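Local coordinates for protein hydrolase, haloacid dehalogenase-like family (Streptococcus pneumoniae, PDB 2FI1) that probably hydrolyses a still unidentified, perhaps phosphorylated, substrate as a member of the haloacid dehalogenase-like family, and binds a calcium ion, at residues Asn20-Thr25 with Gln39-Val44; Tyr45-Leu48 with Pro53-Ile56; His7-Asp12 with Glu92-Gln97. All blocks are in the same frame, centred on the assembly; numbering follows the deposited sequence.

Contact 1 of 3, residues Asn20-Thr25 with Gln39-Val44; sequences NYETST and QDHDSV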
loop_
_atom_site.group_PDB
_atom_site.type_symbol
_atom_site.label_atom_id
_atom_site.label_comp_id
_atom_site.label_asym_id
_atom_site.label_seq_id
_atom_site.Cartn_x
_atom_site.Cartn_y
_atom_site.Cartn_z
ATOM N N ASN A 20 -3.059 0.293 5.351
ATOM C CA ASN A 20 -2.807 1.495 6.135
ATOM C C ASN A 20 -4.102 2.125 6.632
ATOM O O ASN A 20 -4.106 2.767 7.687
ATOM C CB ASN A 20 -1.994 2.522 5.347
ATOM C CG ASN A 20 -2.652 2.911 4.055
ATOM O OD1 ASN A 20 -2.566 2.180 3.065
ATOM N ND2 ASN A 20 -3.310 4.073 4.036
ATOM N N TYR A 21 -5.201 1.967 5.904
ATOM C CA TYR A 21 -6.446 2.570 6.378
ATOM C C TYR A 21 -6.966 1.870 7.619
ATOM O O TYR A 21 -7.695 2.480 8.398
ATOM C CB TYR A 21 -7.488 2.680 5.258
ATOM C CG TYR A 21 -7.064 3.689 4.213
ATOM C CD1 TYR A 21 -6.928 5.037 4.538
ATOM C CD2 TYR A 21 -6.774 3.300 2.917
ATOM C CE1 TYR A 21 -6.510 5.964 3.588
ATOM C CE2 TYR A 21 -6.361 4.222 1.961
ATOM C CZ TYR A 21 -6.228 5.544 2.310
ATOM O OH TYR A 21 -5.829 6.466 1.368
ATOM N N GLU A 22 -6.580 0.617 7.849
ATOM C CA GLU A 22 -7.012 -0.067 9.075
ATOM C C GLU A 22 -6.343 0.513 10.319
ATOM O O GLU A 22 -7.008 0.778 11.323
ATOM C CB GLU A 22 -6.758 -1.578 8.993
ATOM C CG GLU A 22 -7.248 -2.372 10.200
ATOM C CD GLU A 22 -8.734 -2.237 10.437
ATOM O OE1 GLU A 22 -9.466 -1.949 9.471
ATOM O OE2 GLU A 22 -9.158 -2.402 11.603
ATOM N N THR A 23 -5.031 0.702 10.265
ATOM C CA THR A 23 -4.331 1.288 11.395
ATOM C C THR A 23 -4.770 2.742 11.619
ATOM O O THR A 23 -4.932 3.189 12.759
ATOM C CB THR A 23 -2.795 1.176 11.246
ATOM O OG1 THR A 23 -2.414 1.384 9.888
ATOM C CG2 THR A 23 -2.298 -0.193 11.701
ATOM N N SER A 24 -4.988 3.485 10.537
ATOM C CA SER A 24 -5.454 4.857 10.657
ATOM C C SER A 24 -6.866 4.916 11.232
ATOM O O SER A 24 -7.149 5.749 12.092
ATOM C CB SER A 24 -5.387 5.548 9.301
ATOM O OG SER A 24 -4.035 5.707 8.884
ATOM N N THR A 25 -7.737 4.011 10.799
ATOM C CA THR A 25 -9.103 3.952 11.331
ATOM C C THR A 25 -9.090 3.646 12.825
ATOM O O THR A 25 -9.797 4.289 13.605
ATOM C CB THR A 25 -9.953 2.917 10.576
ATOM O OG1 THR A 25 -10.125 3.352 9.221
ATOM C CG2 THR A 25 -11.325 2.731 11.220
ATOM N N GLN A 39 -17.905 6.590 16.512
ATOM C CA GLN A 39 -18.245 6.374 15.108
ATOM C C GLN A 39 -17.792 4.984 14.714
ATOM O O GLN A 39 -16.818 4.455 15.256
ATOM C CB GLN A 39 -17.587 7.419 14.198
ATOM C CG GLN A 39 -18.142 8.829 14.361
ATOM C CD GLN A 39 -19.558 9.011 13.825
ATOM O OE1 GLN A 39 -20.120 8.122 13.177
ATOM N NE2 GLN A 39 -20.137 10.184 14.084
ATOM N N ASP A 40 -18.503 4.399 13.763
ATOM C CA ASP A 40 -18.250 3.029 13.352
ATOM C C ASP A 40 -17.032 2.899 12.435
ATOM O O ASP A 40 -16.693 3.806 11.668
ATOM C CB ASP A 40 -19.490 2.433 12.674
ATOM C CG ASP A 40 -19.794 3.074 11.341
ATOM O OD1 ASP A 40 -20.391 4.164 11.331
ATOM O OD2 ASP A 40 -19.427 2.465 10.324
ATOM N N HIS A 41 -16.405 1.734 12.510
ATOM C CA HIS A 41 -15.232 1.399 11.719
ATOM C C HIS A 41 -15.401 1.669 10.229
ATOM O O HIS A 41 -14.574 2.345 9.615
ATOM C CB HIS A 41 -14.880 -0.076 11.937
ATOM C CG HIS A 41 -13.800 -0.579 11.032
ATOM N ND1 HIS A 41 -14.043 -0.981 9.737
ATOM C CD2 HIS A 41 -12.469 -0.731 11.229
ATOM C CE1 HIS A 41 -12.907 -1.357 9.175
ATOM N NE2 HIS A 41 -11.938 -1.226 10.065
ATOM N N ASP A 42 -16.455 1.124 9.627
ATOM C CA ASP A 42 -16.564 1.155 8.174
ATOM C C ASP A 42 -16.748 2.577 7.646
ATOM O O ASP A 42 -16.223 2.908 6.588
ATOM C CB ASP A 42 -17.709 0.258 7.682
ATOM C CG ASP A 42 -17.436 -1.221 7.877
ATOM O OD1 ASP A 42 -16.372 -1.593 8.417
ATOM O OD2 ASP A 42 -18.319 -2.020 7.479
ATOM N N SER A 43 -17.476 3.414 8.378
ATOM C CA SER A 43 -17.669 4.810 7.968
ATOM C C SER A 43 -16.369 5.588 8.017
ATOM O O SER A 43 -16.064 6.353 7.101
ATOM C CB SER A 43 -18.685 5.524 8.852
ATOM O OG SER A 43 -19.978 4.952 8.709
ATOM N N VAL A 44 -15.629 5.407 9.103
ATOM C CA VAL A 44 -14.363 6.105 9.292
ATOM C C VAL A 44 -13.340 5.649 8.245
ATOM O O VAL A 44 -12.640 6.475 7.651
ATOM C CB VAL A 44 -13.840 5.911 10.725
ATOM C CG1 VAL A 44 -12.407 6.396 10.871
ATOM C CG2 VAL A 44 -14.740 6.654 11.713
#

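Contact 2 of 3, residues Tyr45-Leu48 with Pro53-Ile56; sequences YQAL and PFAI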
loop_
_atom_site.group_PDB
_atom_site.type_symbol
_atom_site.label_atom_id
_atom_site.label_comp_id
_atom_site.label_asym_id
_atom_site.label_seq_id
_atom_site.Cartn_x
_atom_site.Cartn_y
_atom_site.Cartn_z
ATOM N N TYR A 45 -13.283 4.352 7.994
ATOM C CA TYR A 45 -12.359 3.781 7.024
ATOM C C TYR A 45 -12.625 4.369 5.641
ATOM O O TYR A 45 -11.706 4.816 4.943
ATOM C CB TYR A 45 -12.535 2.256 7.046
ATOM C CG TYR A 45 -11.523 1.424 6.300
ATOM C CD1 TYR A 45 -10.526 0.743 6.980
ATOM C CD2 TYR A 45 -11.590 1.271 4.928
ATOM C CE1 TYR A 45 -9.621 -0.049 6.308
ATOM C CE2 TYR A 45 -10.678 0.489 4.249
ATOM C CZ TYR A 45 -9.700 -0.171 4.946
ATOM O OH TYR A 45 -8.809 -0.950 4.241
ATOM N N GLN A 46 -13.888 4.384 5.229
ATOM C CA GLN A 46 -14.234 4.918 3.925
ATOM C C GLN A 46 -13.929 6.403 3.839
ATOM O O GLN A 46 -13.431 6.881 2.812
ATOM C CB GLN A 46 -15.709 4.634 3.607
ATOM C CG GLN A 46 -16.213 5.215 2.286
ATOM C CD GLN A 46 -15.460 4.718 1.083
ATOM O OE1 GLN A 46 -14.931 3.598 1.077
ATOM N NE2 GLN A 46 -15.405 5.558 0.036
ATOM N N ALA A 47 -14.223 7.142 4.902
ATOM C CA ALA A 47 -13.939 8.576 4.911
ATOM C C ALA A 47 -12.445 8.853 4.764
ATOM O O ALA A 47 -12.053 9.751 4.010
ATOM C CB ALA A 47 -14.468 9.221 6.158
ATOM N N LEU A 48 -11.618 8.121 5.498
ATOM C CA LEU A 48 -10.161 8.271 5.382
ATOM C C LEU A 48 -9.665 7.928 3.983
ATOM O O LEU A 48 -8.723 8.547 3.483
ATOM C CB LEU A 48 -9.447 7.441 6.448
ATOM C CG LEU A 48 -9.600 7.998 7.864
ATOM C CD1 LEU A 48 -9.145 6.971 8.865
ATOM C CD2 LEU A 48 -8.802 9.297 8.027
ATOM N N PRO A 53 -8.637 15.300 5.436
ATOM C CA PRO A 53 -9.492 16.465 5.654
ATOM C C PRO A 53 -10.995 16.151 5.582
ATOM O O PRO A 53 -11.772 16.708 6.364
ATOM C CB PRO A 53 -9.066 17.425 4.535
ATOM C CG PRO A 53 -7.664 17.040 4.242
ATOM C CD PRO A 53 -7.631 15.553 4.392
ATOM N N PHE A 54 -11.399 15.259 4.679
ATOM C CA PHE A 54 -12.818 14.880 4.600
ATOM C C PHE A 54 -13.269 14.161 5.875
ATOM O O PHE A 54 -14.353 14.440 6.401
ATOM C CB PHE A 54 -13.108 14.003 3.385
ATOM C CG PHE A 54 -14.514 13.472 3.374
ATOM C CD1 PHE A 54 -15.584 14.339 3.206
ATOM C CD2 PHE A 54 -14.762 12.128 3.561
ATOM C CE1 PHE A 54 -16.880 13.864 3.221
ATOM C CE2 PHE A 54 -16.060 11.650 3.570
ATOM C CZ PHE A 54 -17.117 12.524 3.410
ATOM N N ALA A 55 -12.442 13.250 6.372
ATOM C CA ALA A 55 -12.783 12.533 7.591
ATOM C C ALA A 55 -12.904 13.489 8.779
ATOM O O ALA A 55 -13.816 13.369 9.595
ATOM C CB ALA A 55 -11.763 11.454 7.884
ATOM N N ILE A 56 -11.975 14.433 8.895
ATOM C CA ILE A 56 -12.016 15.400 9.996
ATOM C C ILE A 56 -13.200 16.353 9.872
ATOM O O ILE A 56 -13.886 16.609 10.852
ATOM C CB ILE A 56 -10.684 16.167 10.125
ATOM C CG1 ILE A 56 -9.607 15.194 10.623
ATOM C CG2 ILE A 56 -10.827 17.366 11.070
ATOM C CD1 ILE A 56 -8.219 15.770 10.676
#

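Contact 3 of 3, residues His7-Asp12 with Glu92-Gln97; sequences HDYIWD and EDISNQ. With CA (calcium ion), chain B.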
loop_
_atom_site.group_PDB
_atom_site.type_symbol
_atom_site.label_atom_id
_atom_site.label_comp_id
_atom_site.label_asym_id
_atom_site.label_seq_id
_atom_site.Cartn_x
_atom_site.Cartn_y
_atom_site.Cartn_z
ATOM N N HIS A 7 6.210 -13.480 -14.423
ATOM C CA HIS A 7 7.432 -13.787 -13.674
ATOM C C HIS A 7 7.702 -12.749 -12.588
ATOM O O HIS A 7 8.129 -13.094 -11.487
ATOM C CB HIS A 7 8.651 -13.867 -14.604
ATOM C CG HIS A 7 9.926 -14.223 -13.902
ATOM N ND1 HIS A 7 10.217 -15.503 -13.478
ATOM C CD2 HIS A 7 10.987 -13.462 -13.541
ATOM C CE1 HIS A 7 11.408 -15.516 -12.905
ATOM N NE2 HIS A 7 11.892 -14.287 -12.919
ATOM N N ASP A 8 7.457 -11.485 -12.925
ATOM C CA ASP A 8 7.822 -10.346 -12.093
ATOM C C ASP A 8 6.591 -9.555 -11.677
ATOM O O ASP A 8 5.676 -9.345 -12.470
ATOM C CB ASP A 8 8.797 -9.458 -12.857
ATOM C CG ASP A 8 10.120 -10.138 -13.096
ATOM O OD1 ASP A 8 10.583 -10.828 -12.164
ATOM O OD2 ASP A 8 10.697 -9.992 -14.197
ATOM N N TYR A 9 6.589 -9.130 -10.421
ATOM C CA TYR A 9 5.450 -8.498 -9.791
ATOM C C TYR A 9 5.942 -7.198 -9.173
ATOM O O TYR A 9 6.808 -7.224 -8.303
ATOM C CB TYR A 9 4.853 -9.444 -8.729
ATOM C CG TYR A 9 4.285 -10.698 -9.355
ATOM C CD1 TYR A 9 2.937 -10.797 -9.649
ATOM C CD2 TYR A 9 5.110 -11.758 -9.722
ATOM C CE1 TYR A 9 2.407 -11.917 -10.244
ATOM C CE2 TYR A 9 4.586 -12.886 -10.336
ATOM C CZ TYR A 9 3.234 -12.955 -10.588
ATOM O OH TYR A 9 2.703 -14.081 -11.218
ATOM N N ILE A 10 5.431 -6.074 -9.665
ATOM C CA ILE A 10 5.815 -4.774 -9.153
ATOM C C ILE A 10 4.653 -4.258 -8.314
ATOM O O ILE A 10 3.593 -3.916 -8.846
ATOM C CB ILE A 10 6.159 -3.782 -10.273
ATOM C CG1 ILE A 10 7.300 -4.318 -11.145
ATOM C CG2 ILE A 10 6.567 -2.444 -9.649
ATOM C CD1 ILE A 10 7.649 -3.410 -12.312
ATOM N N TRP A 11 4.879 -4.192 -7.012
ATOM C CA TRP A 11 3.845 -3.920 -6.034
ATOM C C TRP A 11 3.828 -2.480 -5.561
ATOM O O TRP A 11 4.837 -1.772 -5.599
ATOM C CB TRP A 11 4.058 -4.794 -4.799
ATOM C CG TRP A 11 3.965 -6.272 -5.042
ATOM C CD1 TRP A 11 4.997 -7.131 -5.276
ATOM C CD2 TRP A 11 2.776 -7.064 -5.017
ATOM N NE1 TRP A 11 4.525 -8.404 -5.414
ATOM C CE2 TRP A 11 3.165 -8.393 -5.273
ATOM C CE3 TRP A 11 1.421 -6.779 -4.819
ATOM C CZ2 TRP A 11 2.250 -9.448 -5.313
ATOM C CZ3 TRP A 11 0.509 -7.832 -4.875
ATOM C CH2 TRP A 11 0.934 -9.146 -5.121
ATOM N N ASP A 12 2.650 -2.118 -5.104
ATOM C CA ASP A 12 2.334 -0.910 -4.367
ATOM C C ASP A 12 2.185 -1.326 -2.896
ATOM O O ASP A 12 1.749 -2.436 -2.613
ATOM C CB ASP A 12 1.035 -0.366 -4.980
ATOM C CG ASP A 12 0.348 0.699 -4.165
ATOM O OD1 ASP A 12 0.972 1.713 -3.822
ATOM O OD2 ASP A 12 -0.886 0.544 -3.987
ATOM N N GLU A 92 4.575 -15.757 -0.966
ATOM C CA GLU A 92 5.271 -17.047 -0.923
ATOM C C GLU A 92 4.910 -17.956 -2.093
ATOM O O GLU A 92 5.791 -18.552 -2.711
ATOM C CB GLU A 92 4.996 -17.757 0.394
ATOM C CG GLU A 92 5.817 -19.032 0.613
ATOM C CD GLU A 92 7.325 -18.814 0.561
ATOM O OE1 GLU A 92 7.810 -17.676 0.760
ATOM O OE2 GLU A 92 8.051 -19.798 0.306
ATOM N N ASP A 93 3.618 -18.044 -2.422
ATOM C CA ASP A 93 3.219 -18.893 -3.531
ATOM C C ASP A 93 3.881 -18.438 -4.829
ATOM O O ASP A 93 4.290 -19.241 -5.650
ATOM C CB ASP A 93 1.695 -18.913 -3.698
ATOM C CG ASP A 93 0.982 -19.717 -2.632
ATOM O OD1 ASP A 93 1.601 -20.623 -2.026
ATOM O OD2 ASP A 93 -0.216 -19.470 -2.397
ATOM N N ILE A 94 3.977 -17.126 -5.035
ATOM C CA ILE A 94 4.636 -16.596 -6.223
ATOM C C ILE A 94 6.143 -16.876 -6.215
ATOM O O ILE A 94 6.721 -17.292 -7.233
ATOM C CB ILE A 94 4.357 -15.070 -6.363
ATOM C CG1 ILE A 94 2.894 -14.843 -6.769
ATOM C CG2 ILE A 94 5.296 -14.421 -7.356
ATOM C CD1 ILE A 94 2.442 -13.395 -6.628
ATOM N N SER A 95 6.787 -16.625 -5.081
ATOM C CA SER A 95 8.220 -16.871 -4.970
ATOM C C SER A 95 8.553 -18.352 -5.160
ATOM O O SER A 95 9.597 -18.686 -5.714
ATOM C CB SER A 95 8.745 -16.369 -3.631
ATOM O OG SER A 95 8.645 -14.952 -3.578
ATOM N N ASN A 96 7.648 -19.227 -4.724
ATOM C CA ASN A 96 7.838 -20.667 -4.924
ATOM C C ASN A 96 7.834 -21.088 -6.383
ATOM O O ASN A 96 8.371 -22.148 -6.716
ATOM C CB ASN A 96 6.780 -21.457 -4.163
ATOM C CG ASN A 96 7.107 -21.596 -2.711
ATOM O OD1 ASN A 96 8.251 -21.377 -2.302
ATOM N ND2 ASN A 96 6.120 -21.980 -1.916
ATOM N N GLN A 97 7.247 -20.282 -7.261
ATOM C CA GLN A 97 7.294 -20.540 -8.707
ATOM C C GLN A 97 8.410 -19.783 -9.417
ATOM O O GLN A 97 8.415 -19.689 -10.642
ATOM C CB GLN A 97 5.950 -20.196 -9.342
ATOM C CG GLN A 97 4.818 -21.071 -8.846
ATOM C CD GLN A 97 5.070 -22.538 -9.110
ATOM O OE1 GLN A 97 5.517 -22.914 -10.203
ATOM N NE2 GLN A 97 4.797 -23.371 -8.116
HETATM CA CA CA B . -1.497 2.633 -3.021
HETATM O O HOH W 1 8.498 -17.600 -12.962
HETATM O O HOH W 2 -3.266 3.809 -1.911
HETATM O O HOH W 3 -1.272 3.867 -5.045
HETATM O O HOH W 4 0.054 4.024 -1.984
#

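Contact 1 of 3, residues Asn20-Thr25 with Gln39-Val44
The imidazole of His41 is held by a carboxylate on each of its two nitrogens, one from each helix. Across the contact, NE2 of His41 donates to OE1 of Glu22 at 2.6 Å. The bond is short and nearly straight, with an N-H...O angle of 171°. OE1 accepts on its syn lone pair and itself lies in the plane of the His41 ring. The carboxylate lies at the ring edge, and the two planes are only 30° apart. Glu22 gets there by a chain bent at chi2 (60°), after CG leaves anti to the backbone N. On the other nitrogen, ND1 of His41 donates to OD1 of Asp42 at 2.7 Å, this time to the anti lone pair. Two bonds near the ring plane fix the rotation of the imidazole. With a carboxylate on both nitrogens, the ring is probably a positively charged imidazolium.

Beside this polar pair lies a small apolar contact. CG2 of Thr25 meets CD2 of His41 at 3.6 Å, coming in obliquely to the ring. The same methyl touches CG1 of Val44 at 3.8 Å. With CG2 anti to the backbone N, the methyl points across, and OG1 is left to bond back to Tyr21 O at 2.7 Å. Tyr21 O also accepts from Thr25 N, so two donors of one residue reach it from opposite faces of its plane.

Asp40 is the N-cap of the second helix. Its OD2 accepts from Ser43 N at 2.9 Å, and its OD1 takes the hydroxyl of Ser43. The His-carboxylate bond joins the starts of helices 20-34 and 41-50, probably in the helical cap of the haloacid dehalogenase fold. Tyr45 packs against the His41 ring, and Phe59 of helix 52-59 lies against Val44.

Contact 2 of 3, residues Tyr45-Leu48 with Pro53-Ile56
Ala47 and Ala55 meet methyl to methyl, CB to CB, at 3.9 Å. Their small side chains let the helices come close, with the two CA atoms 4.9 Å apart. The other aliphatic contact is made by Leu48. Its CA-CB bond points away from the partner helix, but the branched end turns back. CD2 is the branch that touches, lying 3.7 Å from CB of Ala55. The methyl of Ala55 therefore bears on two residues of helix 41-50. No hydrogen bond crosses between the segments.

These are two successive helices joined by a tight turn. Helix 41-50 runs almost directly into helix 52-59, and the chain changes direction within a few residues. Both helices belong to the all-helical part of the molecule, which corresponds to the cap of haloacid dehalogenase-like proteins, probably of the helical type inserted after the first strand.

The aromatic contact is made by Phe54. Its CG stands anti to the backbone N (chi1 173°), which sends the ring across to the other helix. The carbonyl O of Ala47 lies at the ring edge, near the ring plane, 3.6 Å from CD2 of Phe54. Next to it, CE2 of Phe54 rests on CB of Ala47 at 3.9 Å. Further out, Leu48 also packs on Tyr70 of helix 66-77 and on Thr25 of helix 20-34.

Contact 3 of 3, residues His7-Asp12 with Glu92-Gln97
Ile94 lies over one face of the Tyr9 ring. Its CD1 methyl sits above the centre, 3.9 Å from the centroid of the Tyr9 ring and 11° off the ring normal. This is a CH-pi contact. The other branch is closer: CG2 of Ile94 is 3.4 Å from CE2 of Tyr9. CD1 therefore takes the middle of the ring, while CG2 takes one side of it. Trp11 meets the same methyl with an edge, its CZ2 being 4.2 Å from CD1 of Ile94. One isoleucine thus bears on two rings, one by its face and one by its edge.

The torsions of Ile94 explain this. CG2 is anti to the backbone N and CG1 is anti to the carbonyl carbon (chi1 -71°), and both branches face the rings of the strand. Tyr9 and Trp11 are two residues apart, so both point to the same side of the strand. The indole NE1 of Trp11 bonds to ND1 of His101, which holds that ring on strand 100-104.

At the far end, a water links the segments. It lies 2.8 Å from ND1 of His7 and donates to O of Gln97 at 3.1 Å.

The strand also leads into the metal site. Asp12 binds the calcium ion through OD2 at 2.4 Å and, more loosely, through OD1 at 2.8 Å. The backbone O of Gly14, OD1 of Asp160 and three waters complete the site. An aspartate just after the first strand is the nucleophile in this family, so Asp12 probably has that place.

Strand 8-11 is central in the parallel sheet, between strands 100-104 and 155-159. Helix 87-96 packs against one side of this sheet, as in a Rossmann-like core.

Overall arrangement
Near the N terminus strand 8-11 supplies the first half of contact 3. Beyond helix 13-17 the chain enters helix 20-34. Contact 1 closes the first short loop, where helix 41-50 returns to the start of that helix. Contact 2 follows in series, as helix 52-59 turns back on helix 41-50. The two share helix 41-50 and touch each other, with centres 9 Å apart. The chain goes on to helix 87-96, where contact 3 closes the long outer loop. Contacts 1 and 2 are nested inside it and do not touch it. Contact 3 ties a helix to the parallel sheet about 29 Å (centre to centre) from contact 1, while the other two bind helices of the probable cap.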